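Local coordinates for protein dTDP-glucose 4,6-dehydratase (Klebsiella pneumoniae, PDB 5U4Q) that binds NAD and probably converts dTDP-glucose to its 4-keto-6-deoxy derivative, at residues M70-L73 against F74-Q78; I112-G115 against C116-K120; H166-S169 against H170-I174. All coordinates share one frame; numbering follows the deposited sequence. Where two conformers were deposited one is given.

Contact 1: residues M70-L73 against F74-Q78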
# COMPACT_ATOMS: atom_id res chain seq x y z
N MSE A 70 19.57 -0.22 8.17
CA MSE A 70 19.34 0.48 6.91
C MSE A 70 19.82 1.91 6.94
O MSE A 70 20.47 2.39 6.01
CB MSE A 70 17.86 0.42 6.56
CG MSE A 70 17.44 -0.97 6.13
SE MSE A 70 18.07 -1.48 4.34
CE MSE A 70 16.78 -0.37 3.38
N ALA A 71 19.55 2.61 8.03
CA ALA A 71 20.03 3.98 8.18
C ALA A 71 21.56 4.04 8.13
O ALA A 71 22.12 4.91 7.46
CB ALA A 71 19.51 4.58 9.48
N LYS A 72 22.22 3.12 8.82
CA LYS A 72 23.69 3.04 8.82
C LYS A 72 24.25 2.80 7.42
O LYS A 72 25.23 3.40 7.01
CB LYS A 72 24.16 1.94 9.76
CG LYS A 72 25.68 1.90 9.98
CD LYS A 72 26.08 0.74 10.90
CE LYS A 72 25.34 0.77 12.23
NZ LYS A 72 25.78 -0.29 13.19
N LEU A 73 23.58 1.93 6.67
CA LEU A 73 24.00 1.65 5.31
C LEU A 73 23.96 2.92 4.44
O LEU A 73 24.92 3.27 3.79
CB LEU A 73 23.08 0.58 4.72
CG LEU A 73 23.25 0.24 3.24
CD1 LEU A 73 24.45 -0.64 3.03
CD2 LEU A 73 21.99 -0.43 2.74
N PHE A 74 22.82 3.60 4.44
CA PHE A 74 22.68 4.78 3.65
C PHE A 74 23.65 5.88 4.12
O PHE A 74 24.28 6.54 3.31
CB PHE A 74 21.25 5.29 3.65
CG PHE A 74 20.34 4.55 2.67
CD1 PHE A 74 20.14 5.06 1.40
CD2 PHE A 74 19.62 3.44 3.05
CE1 PHE A 74 19.28 4.40 0.51
CE2 PHE A 74 18.78 2.78 2.16
CZ PHE A 74 18.61 3.28 0.91
N ALA A 75 23.77 6.01 5.42
CA ALA A 75 24.62 7.08 5.98
C ALA A 75 26.09 6.88 5.65
O ALA A 75 26.77 7.84 5.29
CB ALA A 75 24.45 7.14 7.46
N THR A 76 26.58 5.66 5.80
CA THR A 76 28.00 5.39 5.55
C THR A 76 28.36 5.36 4.06
O THR A 76 29.46 5.75 3.66
CB THR A 76 28.44 4.06 6.19
OG1 THR A 76 27.66 2.96 5.68
CG2 THR A 76 28.26 4.10 7.68
N GLU A 77 27.43 4.92 3.22
CA GLU A 77 27.75 4.73 1.82
C GLU A 77 27.50 5.91 0.89
O GLU A 77 28.19 6.02 -0.14
CB GLU A 77 27.07 3.46 1.29
CG GLU A 77 27.51 2.19 2.01
CD GLU A 77 28.96 1.77 1.76
OE1 GLU A 77 29.58 2.22 0.79
OE2 GLU A 77 29.47 0.93 2.55
N GLN A 78 26.52 6.75 1.22
CA GLN A 78 26.19 7.93 0.41
C GLN A 78 26.03 7.56 -1.09
O GLN A 78 26.79 8.00 -1.95
CB GLN A 78 27.24 9.04 0.64
CG GLN A 78 27.35 9.47 2.11
CD GLN A 78 26.12 10.21 2.63
OE1 GLN A 78 25.66 11.18 2.03
NE2 GLN A 78 25.60 9.77 3.77
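T76 folds back onto K72 one turn earlier and doubles the helical bond there. Its OG1, set between the backbone N and the carbonyl carbon (chi1 59°), gives a hydrogen bond of 2.8 Å to K72 O. T76 N reaches the same oxygen from the other face of the carbonyl plane at 2.9 Å, so two donors grip one acceptor near the end of the helix. The main-chain ladder continues beside it, with F74 N on M70 O, A75 N on A71 O and E77 N on L73 O. After the last turn Q78 takes a positive phi, its N still bonded to F74 O.

Apolar contact is concentrated on the buried side. The selenomethionine M70, bent at both chi2 and chi3, runs alongside F74 and brings its CE to 3.9 Å from F74 CE2, while M70 O lies at the edge of the ring.

Helix 67-77, one of the helices packed on the parallel sheet of the Rossmann-type NAD-binding domain, thus turns M70 and F74 to I112 of helix 98-118, and L73 to V31 and I33 of strand 29-34 and Q60 of strand 57-61; E77 forms a salt bridge with K5.

Contact 2: residues I112-G115 against C116-K120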
# COMPACT_ATOMS: atom_id res chain seq x y z
N ILE A 112 13.91 2.27 2.74
CA ILE A 112 14.55 2.69 1.50
C ILE A 112 14.25 4.18 1.22
O ILE A 112 15.17 4.95 0.88
CB ILE A 112 14.06 1.82 0.29
CG1 ILE A 112 14.57 0.39 0.39
CG2 ILE A 112 14.44 2.43 -1.06
CD1 ILE A 112 16.03 0.20 0.05
N LEU A 113 12.97 4.58 1.30
CA LEU A 113 12.59 5.96 0.99
C LEU A 113 13.26 6.95 1.94
O LEU A 113 13.75 7.98 1.50
CB LEU A 113 11.09 6.14 1.00
CG LEU A 113 10.30 5.46 -0.12
CD1 LEU A 113 8.80 5.58 0.16
CD2 LEU A 113 10.64 6.07 -1.46
N GLU A 114 13.28 6.59 3.22
CA GLU A 114 13.94 7.44 4.23
C GLU A 114 15.41 7.59 3.95
O GLU A 114 15.96 8.70 4.06
CB GLU A 114 13.67 6.92 5.64
CG GLU A 114 12.30 7.33 6.15
CD GLU A 114 12.22 8.83 6.44
OE1 GLU A 114 12.88 9.22 7.43
OE2 GLU A 114 11.52 9.58 5.74
N GLY A 115 16.07 6.49 3.59
CA GLY A 115 17.49 6.51 3.26
C GLY A 115 17.73 7.42 2.06
O GLY A 115 18.68 8.27 2.05
N CYS A 116 16.88 7.32 1.04
CA CYS A 116 17.01 8.16 -0.14
C CYS A 116 16.77 9.64 0.18
O CYS A 116 17.45 10.50 -0.36
CB CYS A 116 16.04 7.72 -1.24
SG CYS A 116 16.45 6.12 -1.99
N ARG A 117 15.80 9.89 1.04
CA ARG A 117 15.46 11.24 1.45
C ARG A 117 16.62 11.90 2.20
O ARG A 117 17.08 13.00 1.83
CB ARG A 117 14.24 11.19 2.36
CG ARG A 117 13.86 12.51 3.01
CD ARG A 117 12.80 12.25 4.04
NE ARG A 117 12.49 13.46 4.78
CZ ARG A 117 11.71 13.50 5.86
NH1 ARG A 117 11.16 12.40 6.35
NH2 ARG A 117 11.46 14.67 6.45
N HIS A 118 17.06 11.27 3.26
CA HIS A 118 18.08 11.89 4.12
C HIS A 118 19.47 12.00 3.53
O HIS A 118 20.26 12.86 3.96
CB HIS A 118 18.07 11.25 5.50
CG HIS A 118 16.76 11.43 6.20
ND1 HIS A 118 16.32 12.66 6.63
CD2 HIS A 118 15.77 10.55 6.48
CE1 HIS A 118 15.11 12.53 7.17
NE2 HIS A 118 14.77 11.26 7.11
N THR A 119 19.79 11.15 2.55
CA THR A 119 21.10 11.21 1.90
C THR A 119 21.03 11.75 0.46
O THR A 119 22.01 11.70 -0.27
CB THR A 119 21.85 9.86 1.94
OG1 THR A 119 21.17 8.90 1.11
CG2 THR A 119 21.97 9.32 3.36
N LYS A 120 19.86 12.25 0.06
CA LYS A 120 19.69 12.88 -1.24
C LYS A 120 20.14 12.03 -2.42
O LYS A 120 20.87 12.46 -3.31
CB LYS A 120 20.34 14.27 -1.26
CG LYS A 120 19.66 15.21 -0.27
CD LYS A 120 20.00 16.66 -0.54
CE LYS A 120 19.19 17.58 0.37
NZ LYS A 120 19.36 19.02 0.02
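E114 divides its carboxylate between two basic residues of the next turn, R117 and H118. OE2 uses its syn lone pair to take a hydrogen bond from R117 NH1 at 2.9 Å, which is also a salt bridge. The oxygen lies in the guanidinium plane, although carboxylate and guanidinium are turned 75° from each other. OE1 accepts from H118 NE2 at 2.8 Å; here the carboxylate oxygen sits in the ring plane of the histidine, while the donor comes from above the plane of the carboxylate and the bond is bent, 141° at the hydrogen. A bend at chi2 brings the glutamate to the same side as its partners, whereas R117 stays extended from CG to NE with its CD above one face of the H118 ring, toward the rim. The carboxylate is therefore fixed in rotation from both ends, and the guanidinium would probably favour its ionised form. OE2 has a further partner in Y168 OH, and R117 NH1 also bonds to L95 O of the second subunit.

Main-chain bonds complete the turns, from C116 N to I112 O, R117 N to L113 O and H118 N to E114 O. At the next step G115 O accepts two donors from opposite faces of its plane, T119 N at 3.1 Å and T119 OG1 at 2.7 Å. The apolar contact is slight: I112 CG2 and C116 SG approach to 4.3 Å.

Beyond T119, K120 adopts a positive phi as the C-prime residue of a Schellman motif, with V121 N bonded to C116 O and a weak bond from K120 N to R117 O. This motif closes helix 98-118 of the Rossmann-type domain just before strand 123-129 of its parallel sheet.

Contact 3: residues H166-S169 against H170-I174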
# COMPACT_ATOMS: atom_id res chain seq x y z
N HIS A 166 5.38 8.18 -4.79
CA HIS A 166 4.78 9.45 -5.27
C HIS A 166 4.91 10.52 -4.19
O HIS A 166 5.34 11.65 -4.47
CB HIS A 166 3.33 9.31 -5.62
CG HIS A 166 2.78 10.58 -6.18
ND1 HIS A 166 2.15 11.53 -5.40
CD2 HIS A 166 2.92 11.12 -7.41
CE1 HIS A 166 1.90 12.59 -6.15
NE2 HIS A 166 2.34 12.37 -7.37
N THR A 167 4.55 10.17 -2.95
CA THR A 167 4.64 11.15 -1.85
C THR A 167 6.08 11.64 -1.59
O THR A 167 6.28 12.81 -1.32
CB THR A 167 4.04 10.64 -0.50
OG1 THR A 167 4.90 9.66 0.08
CG2 THR A 167 2.69 10.08 -0.66
N TYR A 168 7.07 10.76 -1.67
CA TYR A 168 8.45 11.16 -1.45
C TYR A 168 8.99 12.00 -2.61
O TYR A 168 9.77 12.95 -2.39
CB TYR A 168 9.31 9.93 -1.11
CG TYR A 168 9.30 9.66 0.37
CD1 TYR A 168 8.12 9.38 1.04
CD2 TYR A 168 10.47 9.75 1.12
CE1 TYR A 168 8.10 9.21 2.42
CE2 TYR A 168 10.46 9.54 2.49
CZ TYR A 168 9.27 9.30 3.14
OH TYR A 168 9.21 9.13 4.51
N SER A 169 8.63 11.64 -3.83
CA SER A 169 9.00 12.47 -5.00
C SER A 169 8.39 13.87 -4.87
O SER A 169 9.05 14.87 -5.14
CB SER A 169 8.52 11.85 -6.31
OG SER A 169 9.27 10.68 -6.59
N HIS A 170 7.12 13.91 -4.48
CA HIS A 170 6.42 15.18 -4.35
C HIS A 170 7.02 16.07 -3.24
O HIS A 170 7.32 17.27 -3.47
CB HIS A 170 4.94 14.97 -4.07
CG HIS A 170 4.22 16.23 -3.72
ND1 HIS A 170 3.87 17.17 -4.67
CD2 HIS A 170 3.87 16.74 -2.52
CE1 HIS A 170 3.28 18.19 -4.06
NE2 HIS A 170 3.28 17.96 -2.76
N LEU A 171 7.16 15.51 -2.06
CA LEU A 171 7.62 16.27 -0.88
C LEU A 171 9.08 16.61 -0.87
O LEU A 171 9.46 17.70 -0.42
CB LEU A 171 7.32 15.49 0.39
CG LEU A 171 5.85 15.38 0.78
CD1 LEU A 171 5.70 14.41 1.94
CD2 LEU A 171 5.26 16.74 1.15
N TYR A 172 9.92 15.69 -1.36
CA TYR A 172 11.36 15.83 -1.17
C TYR A 172 12.15 15.91 -2.47
O TYR A 172 13.38 16.06 -2.44
CB TYR A 172 11.89 14.71 -0.31
CG TYR A 172 11.08 14.49 0.93
CD1 TYR A 172 10.97 15.50 1.87
CD2 TYR A 172 10.41 13.28 1.16
CE1 TYR A 172 10.23 15.31 3.03
CE2 TYR A 172 9.67 13.08 2.31
CZ TYR A 172 9.57 14.10 3.24
OH TYR A 172 8.81 13.93 4.39
N GLY A 173 11.45 15.76 -3.59
CA GLY A 173 12.06 15.86 -4.91
C GLY A 173 12.94 14.68 -5.30
O GLY A 173 13.75 14.80 -6.22
N ILE A 174 12.80 13.56 -4.59
CA ILE A 174 13.57 12.36 -4.91
C ILE A 174 13.00 11.79 -6.20
O ILE A 174 11.82 11.43 -6.23
CB ILE A 174 13.41 11.29 -3.81
CG1 ILE A 174 13.79 11.87 -2.44
CG2 ILE A 174 14.25 10.07 -4.14
CD1 ILE A 174 13.23 11.11 -1.26
O HOH W 1 7.53 11.54 5.14
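The ring of Y172 stands edge-on against one face of Y168, a T-shaped pair between residues one turn apart. Their centroids are 4.9 Å apart and the planes meet at 66°. The CD2-CE2 side of Y172 makes the approach: its CD2 comes to 3.5 Å from Y168 CD2, and its CE2 sits over the face, displaced toward the rim. Both side chains run the same way from the helix, which brings their hydroxyls near a common water. That water donates to Y168 OH at 3.0 Å and bonds to Y172 OH at 2.8 Å, tying together the polar ends of a pair that also shares the helical bond from Y172 N to Y168 O. Y168 OH has a second partner in E114 OE2. CB of L171 covers one face of the Y172 ring, over its centre.

I174 meets Y168 differently, at the ring edge and in its plane, where CD1 lies 3.9 Å from Y168 CD2. To bring it there the chain turns back through G173, whose positive phi follows the end of the helix. The same turn sets I174 O opposite S169 OG, which donates a 2.7 Å hydrogen bond almost straight down the carbonyl. A chi1 of -70° turns OG toward I174 O; with T176 OG1 as a further partner, the hydroxyl joins the helix end to the chain that follows.

H166 bonds S254 OG through NE2 and P150 O of the second subunit through ND1, its ring edge-to-face with H149 of that subunit, where H170 and L171 pack on V151. Helix 153-172 of the Rossmann-type domain thus leads by a short turn into strand 176-185 of the parallel sheet, with Y168 against L110 and L113 of helix 98-118, and Y172 and I174 against R117.

The three contacts are the C-terminal turns of helices 67-77, 98-118 and 153-172, with contact 2 touching both others while contacts 1 and 3 remain about 9 Å apart at their nearest atoms. Contact 1 is the most exposed, with four exposed residues; contacts 2 and 3 are largely buried. Contacts 1 and 2 meet by packing alone, mostly of M70 and F74 against I112 and G115. Between contacts 2 and 3 the chemistry is more mixed: L113 packs on the Y168 ring and R117 CA on I174, while Y172 OH lies against the R117 guanidinium. Contacts 2 and 3 also touch the second subunit, whereas contact 1 does not.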